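Local coordinates for protein alpha-galactosidase (Lactobacillus brevis, PDB 3MI6) that probably hydrolyses terminal, non-reducing alpha-D-galactose residues in alpha-D-galactosides such as galactose oligosaccharides and galactomannans, at residues L180-D185 / A296-T301; M233-P238 / S270-G275; F364-G369 / D393-F398; F409-E414 / S465-S470; F90-A95 / R99-T104. All coordinates share one frame; numbering follows the deposited sequence.

Contact 1 of 5, residues L180-D185 / A296-T301; sequences LSSQLD and AILSYT
Where two antiparallel sheets of a beta-sandwich face each other, Ser-181 and Ser-182 of strand 174-186 meet Ala-296 and Leu-298 of strand 290-301. Ala-296 meets both serines through its CB, which lies 3.5 Å from Ser-182 CB and 4.1 Å from Ser-181 CB. The backbones are close here, with Ser-181 CA and Ala-296 CA 5.8 Å apart, a separation that suits the small residues on both sides. One step along, the contact passes from backbone-proximal carbons to branch ends. Ser-182 turns its OG anti to the backbone N (chi1 166°), which carries the hydroxyl over to Leu-298 CD1 at 3.7 Å, with Leu-298 CD2 a little farther at 4.1 Å. That approach is van der Waals only; the hydroxyl has its hydrogen bond elsewhere. Ser-181 turns the other way, its OG beside its own backbone N (chi1 -62°), and bonds to the Pro-294 carbonyl. Beyond this point the strands diverge, and Leu-184 and Leu-298 both pack on Tyr-36 of strand 31-36. No hydrogen bond joins the two segments, so the sheets are held here by side-chain contact. Two consecutive serines point at the same sheet because Ser-181 and Ser-182 both lie opposite Thr-274 of strand 270-274, forming a classic beta bulge where strand 174-186 turns a corner in the sandwich.

Contact 2 of 5, residues M233-P238 / S270-G275; sequences MMLARP and SRILTG
Ile-272 of strand 270-274 is the shared partner here, receiving Leu-235 on its ethyl arm and the selenomethionine Met-233 on its methyl branch. The closer half is the Leu-235/Ile-272 pair: the two side chains reach toward each other tip to tip, Leu-235 CD1 lying 3.8 Å from Ile-272 CD1 and 3.9 Å from Ile-272 CG1. Met-233 comes in at a slant. A bend about its CG-SE bond (chi3 -90°) swings CE round to 4.1 Å from Ile-272 CG2. Ile-272 thus divides its carbons between two partners, CG1 and CD1 to one and CG2 to the other. The backbones stay well separated, 9.3 Å between Leu-235 CA and Ile-272 CA, as expected for facing sheets joined through side chains, and Ile-262 of strand 258-264 packs against all three residues. The contact thins out from this centre. Ser-270 CB stays 5.1 Å from Leu-235 CD1, and Thr-274 CG2 4.6 Å from Met-233 SE, while Arg-237 and Pro-238 carry the chain toward solvent, the arginine forming a salt bridge with Asp-188. With no polar atom joining the segments, the contact depends on hydrocarbon shape and burial and not on directional bonds.

Contact 3 of 5, residues F364-G369 / D393-F398; sequences FVLDDG and DGIEHF
Phe-364 and Phe-398 stand at right angles, their planes 90° apart, in an offset edge-to-face pair with centroids 5.6 Å apart. Phe-398 presents its edge to the face of Phe-364, and the nearest atoms are Phe-398 CZ and Phe-364 CE1 at 3.8 Å. On Phe-398 the CG is anti to the backbone N (chi1 176°), which extends the ring from the helix toward the strand. Next to this pair, Leu-366 and Ile-395 meet tip to tip, Leu-366 CD2 lying 3.7 Å from Ile-395 CD1. The same CD2 is 4.4 Å from Phe-398 CE2, so the leucine adjoins both helix residues. These side chains span the 12.1 Å between the axes of strand 364-366 and helix 394-398, which run nearly antiparallel at 159°. The strand leads into a loop with Asp-367 and Asp-368, predicted to bind substrate; the N-H of Asp-368 bonds to Asp-367 OD2 (2.8 Å) on the anti side of the carboxylate, out of its plane. In the parallel barrel, this is the inner strand and outer helix of a beta-alpha-beta crossover: strand 363-366 pairs with strand 408-413, and helix 346-358 packs on Phe-364, Leu-366 and Phe-398 as the neighbouring helix.

Contact 4 of 5, residues F409-E414 / S465-S470; sequences FGLWFE and SQMIES
Apolar contact carries this meeting of strand and helix, with Met-467, a selenomethionine, serving both Leu-411 and Phe-413. Its CG is the common point, 3.8 Å from Phe-413 CZ and 4.0 Å from Leu-411 CD2. The carbon arrives at the edge of the phenyl ring, near its plane, and Met-467 CB follows at 4.0 Å from Phe-413 CZ. It is the near part of the long side chain that does the touching: CG stands anti to the backbone N (chi1 -165°), and bends at chi2 and chi3 then turn the selenium and CE aside. Leu-411 crosses Met-467 at about a right angle. Phe-413 also meets Trp-370, outside the two segments, edge-to-face.

No hydrogen bond crosses between the two segments; within the helix, Glu-469 N bonds to Ser-465 O at 2.9 Å and Ser-470 N to Gln-466 O at 3.0 Å, keeping the helix regular where Met-467 projects. Between Leu-411 and Phe-413, Trp-412 has the alternate orientation, and its NE1 bonds to Asp-479, the predicted nucleophile. The strand thereby separates a hydrophobic layer from the active-site side. In the barrel, strand 408-413 lies between strands 363-366 and 475-478, while helix 454-471 covers it from outside, with Ile-476 of the following strand packing on both Phe-413 and Ile-468.

Contact 5 of 5, residues F90-A95 / R99-T104; sequences FQVTQA and RITELT
Phe-90 sets its ring edge against Thr-101, whose CG2 lies in the ring plane, 3.7 Å from Phe-90 CE2, while Leu-103 CD1 lies obliquely, 3.9 Å from Phe-90 CE1. Farther along, two waters fill in where no direct hydrogen bond links the segments. One accepts from Val-92 N (2.9 Å) and donates to Arg-99 O (2.6 Å). The other donates to Val-92 O and to Ile-100 O, both at 3.1 Å, and both waters bond to Thr-101 OG1. Direct backbone approach is limited to a CA-H...O contact, Arg-99 CA to Val-92 O at 3.4 Å. Gln-91 and Arg-99 lie side by side pointing the same way, amide and guanidinium planes 71° apart, and both meet Glu-280 of the second subunit, Gln-91 NE2 by a hydrogen bond and Arg-99 NE by a salt bridge. With the segment directions 116° apart, this is no beta-hairpin pairing but a loop connection, bridged by water, between strands 90-93 and 103-112 of two different sandwich sheets, at a subunit interface.

Contacts 1, 2 and 5 belong to the beta-sandwich region, contacts 3 and 4 to the barrel; contacts 1 and 3 have centres about 44 Å apart, on opposite sides of the chain's centre. Contacts 1 and 2 share a sheet through neighbouring strands 174-186 and 270-274, joined by Leu-184 O to Ile-272 N (2.8 Å) and a salt bridge from Asp-185 to Arg-271. Contacts 3 and 4 lie on neighbouring barrel strands, 363-366 and 408-413, with Leu-366 N 2.9 Å from Gly-410 O. All five are buried and none has a direct hydrogen bond across its segments; contacts 1 to 4 are largely apolar, contact 1 mixing in serines. Contact 5, at a second-subunit interface, adds waters, charged and amide groups.

Contact 1 of 5, residues L180-D185 / A296-T301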
# COMPACT_ATOMS: atom_id res chain seq x y z
N LEU D 180 -3.76 -35.13 6.74
CA LEU D 180 -2.72 -34.18 6.35
C LEU D 180 -1.33 -34.68 6.73
O LEU D 180 -1.20 -35.58 7.55
CB LEU D 180 -2.97 -32.81 6.96
CG LEU D 180 -3.83 -31.80 6.19
CD1 LEU D 180 -4.24 -32.32 4.85
CD2 LEU D 180 -5.05 -31.37 7.01
N SER D 181 -0.31 -34.09 6.13
CA SER D 181 1.06 -34.53 6.36
C SER D 181 1.77 -33.73 7.41
O SER D 181 2.70 -34.22 8.04
CB SER D 181 1.86 -34.46 5.08
OG SER D 181 1.29 -35.33 4.13
N SER D 182 1.35 -32.48 7.60
CA SER D 182 2.02 -31.61 8.54
C SER D 182 1.08 -30.52 9.02
O SER D 182 0.31 -29.96 8.24
CB SER D 182 3.24 -30.96 7.90
OG SER D 182 3.69 -29.88 8.70
N GLN D 183 1.14 -30.24 10.32
CA GLN D 183 0.46 -29.09 10.87
C GLN D 183 1.48 -28.25 11.58
O GLN D 183 2.35 -28.80 12.26
CB GLN D 183 -0.61 -29.52 11.85
CG GLN D 183 -1.07 -28.42 12.75
CD GLN D 183 -2.29 -28.83 13.53
OE1 GLN D 183 -3.11 -29.58 13.02
NE2 GLN D 183 -2.41 -28.35 14.76
N LEU D 184 1.41 -26.94 11.42
CA LEU D 184 2.26 -26.02 12.17
C LEU D 184 1.43 -24.89 12.72
O LEU D 184 0.81 -24.14 11.98
CB LEU D 184 3.39 -25.45 11.31
CG LEU D 184 4.15 -24.34 12.06
CD1 LEU D 184 4.70 -24.87 13.42
CD2 LEU D 184 5.27 -23.65 11.24
N ASP D 185 1.43 -24.76 14.04
CA ASP D 185 0.80 -23.62 14.66
C ASP D 185 1.85 -22.60 15.08
O ASP D 185 2.83 -22.95 15.74
CB ASP D 185 -0.05 -24.05 15.86
CG ASP D 185 -1.32 -24.79 15.46
OD1 ASP D 185 -1.76 -24.67 14.29
OD2 ASP D 185 -1.88 -25.49 16.33
N ALA D 296 6.01 -34.03 4.19
CA ALA D 296 6.05 -32.57 4.12
C ALA D 296 7.47 -32.09 4.38
O ALA D 296 8.09 -32.53 5.33
CB ALA D 296 5.09 -31.98 5.14
N ILE D 297 7.99 -31.21 3.52
CA ILE D 297 9.27 -30.51 3.78
C ILE D 297 9.03 -29.16 4.47
O ILE D 297 8.29 -28.34 3.97
CB ILE D 297 10.07 -30.21 2.49
CG1 ILE D 297 10.15 -31.42 1.56
CG2 ILE D 297 11.45 -29.72 2.84
CD1 ILE D 297 10.76 -32.65 2.18
N LEU D 298 9.67 -28.95 5.62
CA LEU D 298 9.59 -27.68 6.34
C LEU D 298 10.97 -27.03 6.50
O LEU D 298 12.00 -27.71 6.55
CB LEU D 298 8.99 -27.88 7.72
CG LEU D 298 7.52 -27.52 7.90
CD1 LEU D 298 6.66 -28.43 7.02
CD2 LEU D 298 7.08 -27.67 9.35
N SER D 299 10.99 -25.70 6.57
CA SER D 299 12.24 -24.96 6.61
C SER D 299 12.05 -23.51 7.04
O SER D 299 11.00 -22.90 6.81
CB SER D 299 12.93 -25.02 5.25
OG SER D 299 14.31 -24.78 5.39
N TYR D 300 13.08 -22.97 7.68
CA TYR D 300 13.07 -21.59 8.11
C TYR D 300 14.45 -21.00 7.92
O TYR D 300 15.44 -21.73 7.87
CB TYR D 300 12.65 -21.48 9.57
CG TYR D 300 12.89 -20.08 10.14
CD1 TYR D 300 14.15 -19.69 10.57
CD2 TYR D 300 11.84 -19.16 10.25
CE1 TYR D 300 14.38 -18.44 11.08
CE2 TYR D 300 12.06 -17.89 10.77
CZ TYR D 300 13.34 -17.53 11.18
OH TYR D 300 13.57 -16.27 11.69
N THR D 301 14.50 -19.68 7.81
CA THR D 301 15.75 -18.94 7.83
C THR D 301 15.46 -17.50 8.20
O THR D 301 14.33 -17.04 8.10
CB THR D 301 16.48 -18.99 6.48
OG1 THR D 301 17.70 -18.28 6.60
CG2 THR D 301 15.66 -18.33 5.42

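Contact 2 of 5, residues M233-P238 / S270-G275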
# COMPACT_ATOMS: atom_id res chain seq x y z
N MSE D 233 5.03 -23.19 -0.87
CA MSE D 233 4.57 -21.87 -0.43
C MSE D 233 5.49 -21.34 0.64
O MSE D 233 6.30 -22.09 1.18
CB MSE D 233 3.17 -21.97 0.14
CG MSE D 233 3.09 -22.84 1.36
SE MSE D 233 1.34 -22.83 2.22
CE MSE D 233 1.60 -21.35 3.45
N MSE D 234 5.37 -20.05 0.95
CA MSE D 234 6.18 -19.43 1.99
C MSE D 234 5.34 -18.58 2.90
O MSE D 234 4.30 -18.06 2.49
CB MSE D 234 7.29 -18.60 1.37
CG MSE D 234 8.22 -19.42 0.50
SE MSE D 234 9.74 -18.44 -0.23
CE MSE D 234 8.74 -17.22 -1.38
N LEU D 235 5.78 -18.46 4.16
CA LEU D 235 5.26 -17.43 5.05
C LEU D 235 6.40 -16.47 5.33
O LEU D 235 7.34 -16.82 6.06
CB LEU D 235 4.79 -18.01 6.37
CG LEU D 235 3.42 -18.65 6.55
CD1 LEU D 235 3.11 -18.68 8.04
CD2 LEU D 235 2.36 -17.88 5.80
N ALA D 236 6.33 -15.27 4.76
CA ALA D 236 7.39 -14.30 5.00
C ALA D 236 6.92 -13.25 6.00
O ALA D 236 5.74 -12.89 6.04
CB ALA D 236 7.82 -13.65 3.71
N ARG D 237 7.84 -12.76 6.82
CA ARG D 237 7.58 -11.56 7.58
C ARG D 237 7.43 -10.47 6.53
O ARG D 237 7.94 -10.63 5.41
CB ARG D 237 8.73 -11.28 8.53
CG ARG D 237 8.80 -12.23 9.71
CD ARG D 237 7.57 -12.07 10.61
NE ARG D 237 7.77 -12.68 11.92
CZ ARG D 237 6.79 -12.87 12.81
NH1 ARG D 237 5.55 -12.50 12.52
NH2 ARG D 237 7.06 -13.43 13.98
N PRO D 238 6.71 -9.37 6.86
CA PRO D 238 6.32 -8.34 5.89
C PRO D 238 7.48 -7.69 5.14
O PRO D 238 7.27 -7.25 4.01
CB PRO D 238 5.61 -7.30 6.75
CG PRO D 238 5.08 -8.09 7.91
CD PRO D 238 6.15 -9.11 8.20
N SER D 270 -1.72 -18.72 13.63
CA SER D 270 -1.73 -19.29 12.31
C SER D 270 -1.55 -20.80 12.33
O SER D 270 -0.59 -21.30 12.88
CB SER D 270 -0.60 -18.69 11.49
OG SER D 270 -0.75 -17.29 11.42
N ARG D 271 -2.48 -21.51 11.69
CA ARG D 271 -2.29 -22.92 11.42
C ARG D 271 -1.95 -23.15 9.94
O ARG D 271 -2.76 -22.88 9.05
CB ARG D 271 -3.54 -23.71 11.82
CG ARG D 271 -3.37 -25.23 11.77
CD ARG D 271 -4.49 -25.93 12.51
NE ARG D 271 -4.22 -26.01 13.94
CZ ARG D 271 -5.12 -26.38 14.86
NH1 ARG D 271 -6.35 -26.69 14.49
NH2 ARG D 271 -4.78 -26.42 16.14
N ILE D 272 -0.74 -23.65 9.68
CA ILE D 272 -0.35 -24.07 8.34
C ILE D 272 -0.51 -25.58 8.19
O ILE D 272 0.18 -26.35 8.83
CB ILE D 272 1.11 -23.66 7.99
CG1 ILE D 272 1.33 -22.15 8.11
CG2 ILE D 272 1.46 -24.08 6.57
CD1 ILE D 272 1.19 -21.58 9.51
N LEU D 273 -1.42 -26.00 7.32
CA LEU D 273 -1.72 -27.41 7.07
C LEU D 273 -1.23 -27.75 5.70
O LEU D 273 -1.51 -27.01 4.79
CB LEU D 273 -3.23 -27.64 7.07
CG LEU D 273 -3.95 -27.69 8.41
CD1 LEU D 273 -5.40 -28.05 8.22
CD2 LEU D 273 -3.26 -28.72 9.27
N THR D 274 -0.52 -28.86 5.54
CA THR D 274 -0.14 -29.33 4.20
C THR D 274 -0.15 -30.85 4.02
O THR D 274 0.34 -31.59 4.86
CB THR D 274 1.22 -28.75 3.74
OG1 THR D 274 2.22 -29.00 4.72
CG2 THR D 274 1.12 -27.24 3.50
N GLY D 275 -0.73 -31.31 2.93
CA GLY D 275 -0.71 -32.72 2.58
C GLY D 275 -1.72 -33.02 1.49
O GLY D 275 -2.07 -32.16 0.67

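Contact 3 of 5, residues F364-G369 / D393-F398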
# COMPACT_ATOMS: atom_id res chain seq x y z
N PHE D 364 19.42 -36.74 -29.10
CA PHE D 364 18.23 -36.48 -29.90
C PHE D 364 17.05 -37.14 -29.21
O PHE D 364 17.17 -38.26 -28.74
CB PHE D 364 18.40 -37.01 -31.32
CG PHE D 364 17.20 -36.77 -32.18
CD1 PHE D 364 16.06 -37.55 -32.04
CD2 PHE D 364 17.19 -35.76 -33.10
CE1 PHE D 364 14.95 -37.32 -32.81
CE2 PHE D 364 16.08 -35.53 -33.87
CZ PHE D 364 14.96 -36.31 -33.72
N VAL D 365 15.93 -36.42 -29.15
CA VAL D 365 14.70 -36.92 -28.52
C VAL D 365 13.50 -36.93 -29.47
O VAL D 365 12.90 -35.89 -29.73
CB VAL D 365 14.29 -36.06 -27.31
CG1 VAL D 365 13.11 -36.70 -26.63
CG2 VAL D 365 15.44 -35.89 -26.34
N LEU D 366 13.14 -38.11 -29.96
CA LEU D 366 11.97 -38.26 -30.80
C LEU D 366 10.70 -38.03 -29.96
O LEU D 366 10.51 -38.69 -28.93
CB LEU D 366 11.97 -39.65 -31.40
CG LEU D 366 10.78 -40.09 -32.24
CD1 LEU D 366 10.65 -39.21 -33.44
CD2 LEU D 366 10.95 -41.55 -32.64
N ASP D 367 9.84 -37.10 -30.37
CA ASP D 367 8.66 -36.76 -29.57
C ASP D 367 7.41 -37.45 -30.10
O ASP D 367 7.49 -38.51 -30.73
CB ASP D 367 8.45 -35.23 -29.49
CG ASP D 367 7.83 -34.78 -28.15
OD1 ASP D 367 8.60 -34.52 -27.18
OD2 ASP D 367 6.59 -34.66 -28.06
N ASP D 368 6.26 -36.84 -29.82
CA ASP D 368 4.96 -37.42 -30.13
C ASP D 368 4.86 -37.81 -31.60
O ASP D 368 5.25 -37.03 -32.48
CB ASP D 368 3.86 -36.42 -29.75
CG ASP D 368 2.49 -37.06 -29.60
OD1 ASP D 368 2.22 -38.12 -30.20
OD2 ASP D 368 1.65 -36.48 -28.89
N GLY D 369 4.35 -39.01 -31.87
CA GLY D 369 4.03 -39.41 -33.22
C GLY D 369 4.62 -40.72 -33.72
O GLY D 369 4.29 -41.17 -34.81
N ASP D 393 12.03 -49.82 -40.49
CA ASP D 393 12.87 -50.84 -39.87
C ASP D 393 12.81 -50.73 -38.35
O ASP D 393 13.80 -50.95 -37.65
CB ASP D 393 14.33 -50.72 -40.34
CG ASP D 393 14.50 -51.01 -41.83
OD1 ASP D 393 13.60 -50.67 -42.63
OD2 ASP D 393 15.55 -51.56 -42.21
N GLY D 394 11.63 -50.40 -37.83
CA GLY D 394 11.44 -50.22 -36.41
C GLY D 394 12.32 -49.10 -35.87
O GLY D 394 13.12 -48.52 -36.61
N ILE D 395 12.18 -48.81 -34.59
CA ILE D 395 12.98 -47.77 -33.96
C ILE D 395 14.43 -48.22 -33.75
O ILE D 395 15.36 -47.42 -33.88
CB ILE D 395 12.38 -47.32 -32.62
CG1 ILE D 395 11.22 -46.35 -32.86
CG2 ILE D 395 13.42 -46.64 -31.77
CD1 ILE D 395 11.62 -45.09 -33.60
N GLU D 396 14.61 -49.50 -33.43
CA GLU D 396 15.94 -50.06 -33.18
C GLU D 396 16.99 -49.53 -34.15
O GLU D 396 18.13 -49.25 -33.76
CB GLU D 396 15.90 -51.59 -33.25
CG GLU D 396 14.73 -52.13 -34.07
CD GLU D 396 13.44 -52.25 -33.26
OE1 GLU D 396 13.24 -53.32 -32.64
OE2 GLU D 396 12.64 -51.28 -33.23
N HIS D 397 16.59 -49.38 -35.40
CA HIS D 397 17.48 -48.86 -36.43
C HIS D 397 17.83 -47.40 -36.20
O HIS D 397 19.00 -47.03 -36.12
CB HIS D 397 16.86 -49.05 -37.82
CG HIS D 397 17.59 -48.33 -38.91
ND1 HIS D 397 16.93 -47.67 -39.93
CD2 HIS D 397 18.91 -48.13 -39.12
CE1 HIS D 397 17.82 -47.12 -40.73
NE2 HIS D 397 19.03 -47.38 -40.27
N PHE D 398 16.79 -46.57 -36.09
CA PHE D 398 16.95 -45.12 -35.96
C PHE D 398 17.83 -44.72 -34.78
O PHE D 398 18.52 -43.71 -34.83
CB PHE D 398 15.58 -44.45 -35.86
CG PHE D 398 15.63 -42.97 -35.62
CD1 PHE D 398 16.27 -42.14 -36.52
CD2 PHE D 398 15.01 -42.41 -34.52
CE1 PHE D 398 16.30 -40.76 -36.32
CE2 PHE D 398 15.03 -41.03 -34.31
CZ PHE D 398 15.68 -40.21 -35.22

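Contact 4 of 5, residues F409-E414 / S465-S470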
# COMPACT_ATOMS: atom_id res chain seq x y z
N PHE D 409 20.00 -41.12 -27.26
CA PHE D 409 18.67 -41.20 -27.86
C PHE D 409 17.59 -41.27 -26.81
O PHE D 409 17.72 -41.99 -25.83
CB PHE D 409 18.56 -42.40 -28.80
CG PHE D 409 17.24 -42.52 -29.46
CD1 PHE D 409 16.86 -41.60 -30.43
CD2 PHE D 409 16.36 -43.53 -29.13
CE1 PHE D 409 15.63 -41.69 -31.04
CE2 PHE D 409 15.14 -43.63 -29.75
CZ PHE D 409 14.77 -42.70 -30.71
N GLY D 410 16.53 -40.51 -27.02
CA GLY D 410 15.42 -40.50 -26.09
C GLY D 410 14.12 -40.46 -26.86
O GLY D 410 14.10 -40.03 -28.02
N LEU D 411 13.05 -40.93 -26.22
CA LEU D 411 11.72 -40.86 -26.83
C LEU D 411 10.60 -40.61 -25.83
O LEU D 411 10.78 -40.72 -24.63
CB LEU D 411 11.43 -42.09 -27.73
CG LEU D 411 10.98 -43.43 -27.13
CD1 LEU D 411 9.53 -43.35 -26.75
CD2 LEU D 411 11.17 -44.56 -28.12
N TRP D 412 9.44 -40.28 -26.38
CA TRP D 412 8.30 -39.72 -25.66
C TRP D 412 7.20 -40.77 -25.46
O TRP D 412 6.74 -41.41 -26.40
CB TRP D 412 7.78 -38.56 -26.51
CG TRP D 412 6.56 -37.83 -26.05
CD1 TRP D 412 6.53 -36.59 -25.49
CD2 TRP D 412 5.19 -38.25 -26.16
NE1 TRP D 412 5.24 -36.21 -25.23
CE2 TRP D 412 4.39 -37.21 -25.63
CE3 TRP D 412 4.56 -39.40 -26.66
CZ2 TRP D 412 3.00 -37.30 -25.56
CZ3 TRP D 412 3.18 -39.48 -26.60
CH2 TRP D 412 2.41 -38.44 -26.05
N PHE D 413 6.80 -40.98 -24.21
CA PHE D 413 5.61 -41.75 -23.91
C PHE D 413 4.60 -40.86 -23.20
O PHE D 413 4.97 -39.83 -22.60
CB PHE D 413 5.95 -42.91 -22.98
CG PHE D 413 6.82 -43.96 -23.59
CD1 PHE D 413 6.27 -45.05 -24.24
CD2 PHE D 413 8.21 -43.86 -23.50
CE1 PHE D 413 7.09 -46.02 -24.80
CE2 PHE D 413 9.02 -44.82 -24.05
CZ PHE D 413 8.46 -45.90 -24.71
N GLU D 414 3.33 -41.26 -23.25
CA GLU D 414 2.28 -40.70 -22.39
C GLU D 414 1.46 -41.88 -21.86
O GLU D 414 0.32 -42.07 -22.27
CB GLU D 414 1.38 -39.72 -23.16
CG GLU D 414 0.49 -38.83 -22.28
CD GLU D 414 -0.37 -37.86 -23.09
OE1 GLU D 414 -0.09 -37.63 -24.28
OE2 GLU D 414 -1.34 -37.31 -22.53
N SER D 465 9.64 -51.27 -20.98
CA SER D 465 10.93 -51.94 -20.85
C SER D 465 11.29 -52.65 -22.15
O SER D 465 12.45 -52.70 -22.53
CB SER D 465 10.93 -52.91 -19.67
OG SER D 465 9.76 -53.70 -19.68
N GLN D 466 10.28 -53.16 -22.85
CA GLN D 466 10.54 -53.79 -24.14
C GLN D 466 11.12 -52.77 -25.11
O GLN D 466 11.90 -53.12 -25.99
CB GLN D 466 9.27 -54.41 -24.71
CG GLN D 466 8.82 -55.65 -23.97
CD GLN D 466 7.67 -56.36 -24.64
OE1 GLN D 466 7.02 -55.81 -25.55
NE2 GLN D 466 7.39 -57.58 -24.20
N MSE D 467 10.73 -51.51 -24.93
CA MSE D 467 11.16 -50.43 -25.81
C MSE D 467 12.54 -49.88 -25.41
O MSE D 467 13.32 -49.45 -26.27
CB MSE D 467 10.12 -49.32 -25.83
CG MSE D 467 10.30 -48.34 -26.97
SE MSE D 467 10.07 -49.13 -28.76
CE MSE D 467 8.41 -50.12 -28.41
N ILE D 468 12.81 -49.89 -24.11
CA ILE D 468 14.10 -49.47 -23.58
C ILE D 468 15.18 -50.47 -23.95
O ILE D 468 16.30 -50.07 -24.28
CB ILE D 468 14.06 -49.35 -22.05
CG1 ILE D 468 13.16 -48.19 -21.62
CG2 ILE D 468 15.45 -49.15 -21.50
CD1 ILE D 468 12.85 -48.19 -20.14
N GLU D 469 14.84 -51.76 -23.90
CA GLU D 469 15.78 -52.82 -24.28
C GLU D 469 15.97 -52.89 -25.79
O GLU D 469 17.08 -53.02 -26.29
CB GLU D 469 15.31 -54.19 -23.76
CG GLU D 469 15.49 -54.41 -22.25
CD GLU D 469 15.47 -55.88 -21.86
OE1 GLU D 469 15.32 -56.74 -22.76
OE2 GLU D 469 15.60 -56.18 -20.65
N SER D 470 14.86 -52.78 -26.51
CA SER D 470 14.87 -52.89 -27.95
C SER D 470 15.64 -51.74 -28.59
O SER D 470 16.46 -51.95 -29.49
CB SER D 470 13.42 -52.95 -28.46
OG SER D 470 13.34 -52.83 -29.87

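Contact 5 of 5, residues F90-A95 / R99-T104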
# COMPACT_ATOMS: atom_id res chain seq x y z
N PHE D 90 -6.41 -34.12 10.86
CA PHE D 90 -6.94 -35.42 10.46
C PHE D 90 -8.35 -35.57 11.00
O PHE D 90 -8.79 -34.75 11.80
CB PHE D 90 -6.06 -36.53 11.03
CG PHE D 90 -6.26 -36.74 12.50
CD1 PHE D 90 -5.57 -35.97 13.42
CD2 PHE D 90 -7.16 -37.68 12.96
CE1 PHE D 90 -5.76 -36.14 14.76
CE2 PHE D 90 -7.36 -37.86 14.30
CZ PHE D 90 -6.65 -37.08 15.21
N GLN D 91 -9.06 -36.61 10.55
CA GLN D 91 -10.37 -36.98 11.10
C GLN D 91 -10.65 -38.46 10.83
O GLN D 91 -10.30 -38.97 9.76
CB GLN D 91 -11.49 -36.09 10.51
CG GLN D 91 -12.83 -36.20 11.22
CD GLN D 91 -13.94 -35.40 10.55
OE1 GLN D 91 -14.26 -35.60 9.37
NE2 GLN D 91 -14.55 -34.50 11.30
N VAL D 92 -11.27 -39.16 11.79
CA VAL D 92 -11.57 -40.58 11.67
C VAL D 92 -13.02 -40.91 12.02
O VAL D 92 -13.49 -40.59 13.10
CB VAL D 92 -10.70 -41.45 12.60
CG1 VAL D 92 -10.70 -42.91 12.12
CG2 VAL D 92 -9.30 -40.92 12.70
N THR D 93 -13.71 -41.59 11.10
CA THR D 93 -15.09 -41.99 11.30
C THR D 93 -15.15 -43.45 11.75
O THR D 93 -14.51 -44.32 11.14
CB THR D 93 -15.92 -41.87 9.98
OG1 THR D 93 -15.72 -40.58 9.39
CG2 THR D 93 -17.42 -42.07 10.24
N GLN D 94 -15.92 -43.72 12.80
CA GLN D 94 -16.10 -45.09 13.26
C GLN D 94 -17.22 -45.81 12.53
O GLN D 94 -17.87 -45.24 11.65
CB GLN D 94 -16.37 -45.12 14.76
CG GLN D 94 -15.25 -44.54 15.61
CD GLN D 94 -15.68 -44.30 17.04
OE1 GLN D 94 -16.29 -45.17 17.66
NE2 GLN D 94 -15.36 -43.11 17.58
N ALA D 95 -17.41 -47.08 12.88
CA ALA D 95 -18.52 -47.87 12.35
C ALA D 95 -19.86 -47.24 12.72
O ALA D 95 -20.84 -47.39 12.00
CB ALA D 95 -18.44 -49.29 12.85
N ARG D 99 -17.12 -39.17 15.01
CA ARG D 99 -15.91 -38.66 14.40
C ARG D 99 -14.94 -38.13 15.46
O ARG D 99 -13.95 -37.46 15.14
CB ARG D 99 -16.26 -37.57 13.38
CG ARG D 99 -17.10 -38.07 12.19
CD ARG D 99 -17.57 -36.92 11.33
NE ARG D 99 -18.23 -35.90 12.13
CZ ARG D 99 -19.48 -35.99 12.58
NH1 ARG D 99 -20.20 -37.07 12.29
NH2 ARG D 99 -20.02 -35.03 13.31
N ILE D 100 -15.25 -38.42 16.73
CA ILE D 100 -14.40 -37.99 17.82
C ILE D 100 -13.15 -38.86 17.91
O ILE D 100 -13.20 -40.07 17.69
CB ILE D 100 -15.14 -38.02 19.15
CG1 ILE D 100 -16.44 -37.23 19.03
CG2 ILE D 100 -14.28 -37.43 20.24
CD1 ILE D 100 -16.31 -35.96 18.23
N THR D 101 -12.02 -38.23 18.21
CA THR D 101 -10.78 -38.96 18.38
C THR D 101 -10.00 -38.39 19.53
O THR D 101 -9.78 -37.19 19.60
CB THR D 101 -9.93 -38.90 17.12
OG1 THR D 101 -10.49 -39.79 16.14
CG2 THR D 101 -8.52 -39.36 17.43
N GLU D 102 -9.57 -39.24 20.45
CA GLU D 102 -8.77 -38.74 21.57
C GLU D 102 -7.38 -39.33 21.60
O GLU D 102 -7.15 -40.38 22.20
CB GLU D 102 -9.47 -38.99 22.89
CG GLU D 102 -10.67 -38.10 23.08
CD GLU D 102 -11.61 -38.61 24.13
OE1 GLU D 102 -11.15 -39.35 25.02
OE2 GLU D 102 -12.81 -38.27 24.06
N LEU D 103 -6.44 -38.66 20.93
CA LEU D 103 -5.07 -39.12 20.95
C LEU D 103 -4.48 -39.02 22.34
O LEU D 103 -4.79 -38.08 23.09
CB LEU D 103 -4.21 -38.34 19.96
CG LEU D 103 -4.52 -38.62 18.50
CD1 LEU D 103 -3.61 -37.77 17.64
CD2 LEU D 103 -4.36 -40.09 18.19
N THR D 104 -3.66 -40.00 22.68
CA THR D 104 -2.97 -40.04 23.95
C THR D 104 -1.61 -40.65 23.70
O THR D 104 -1.52 -41.80 23.26
CB THR D 104 -3.68 -40.94 24.94
OG1 THR D 104 -5.01 -40.45 25.16
CG2 THR D 104 -2.93 -40.94 26.25
O HOH W 1 -11.56 -37.51 14.15
O HOH W 2 -11.92 -41.83 15.46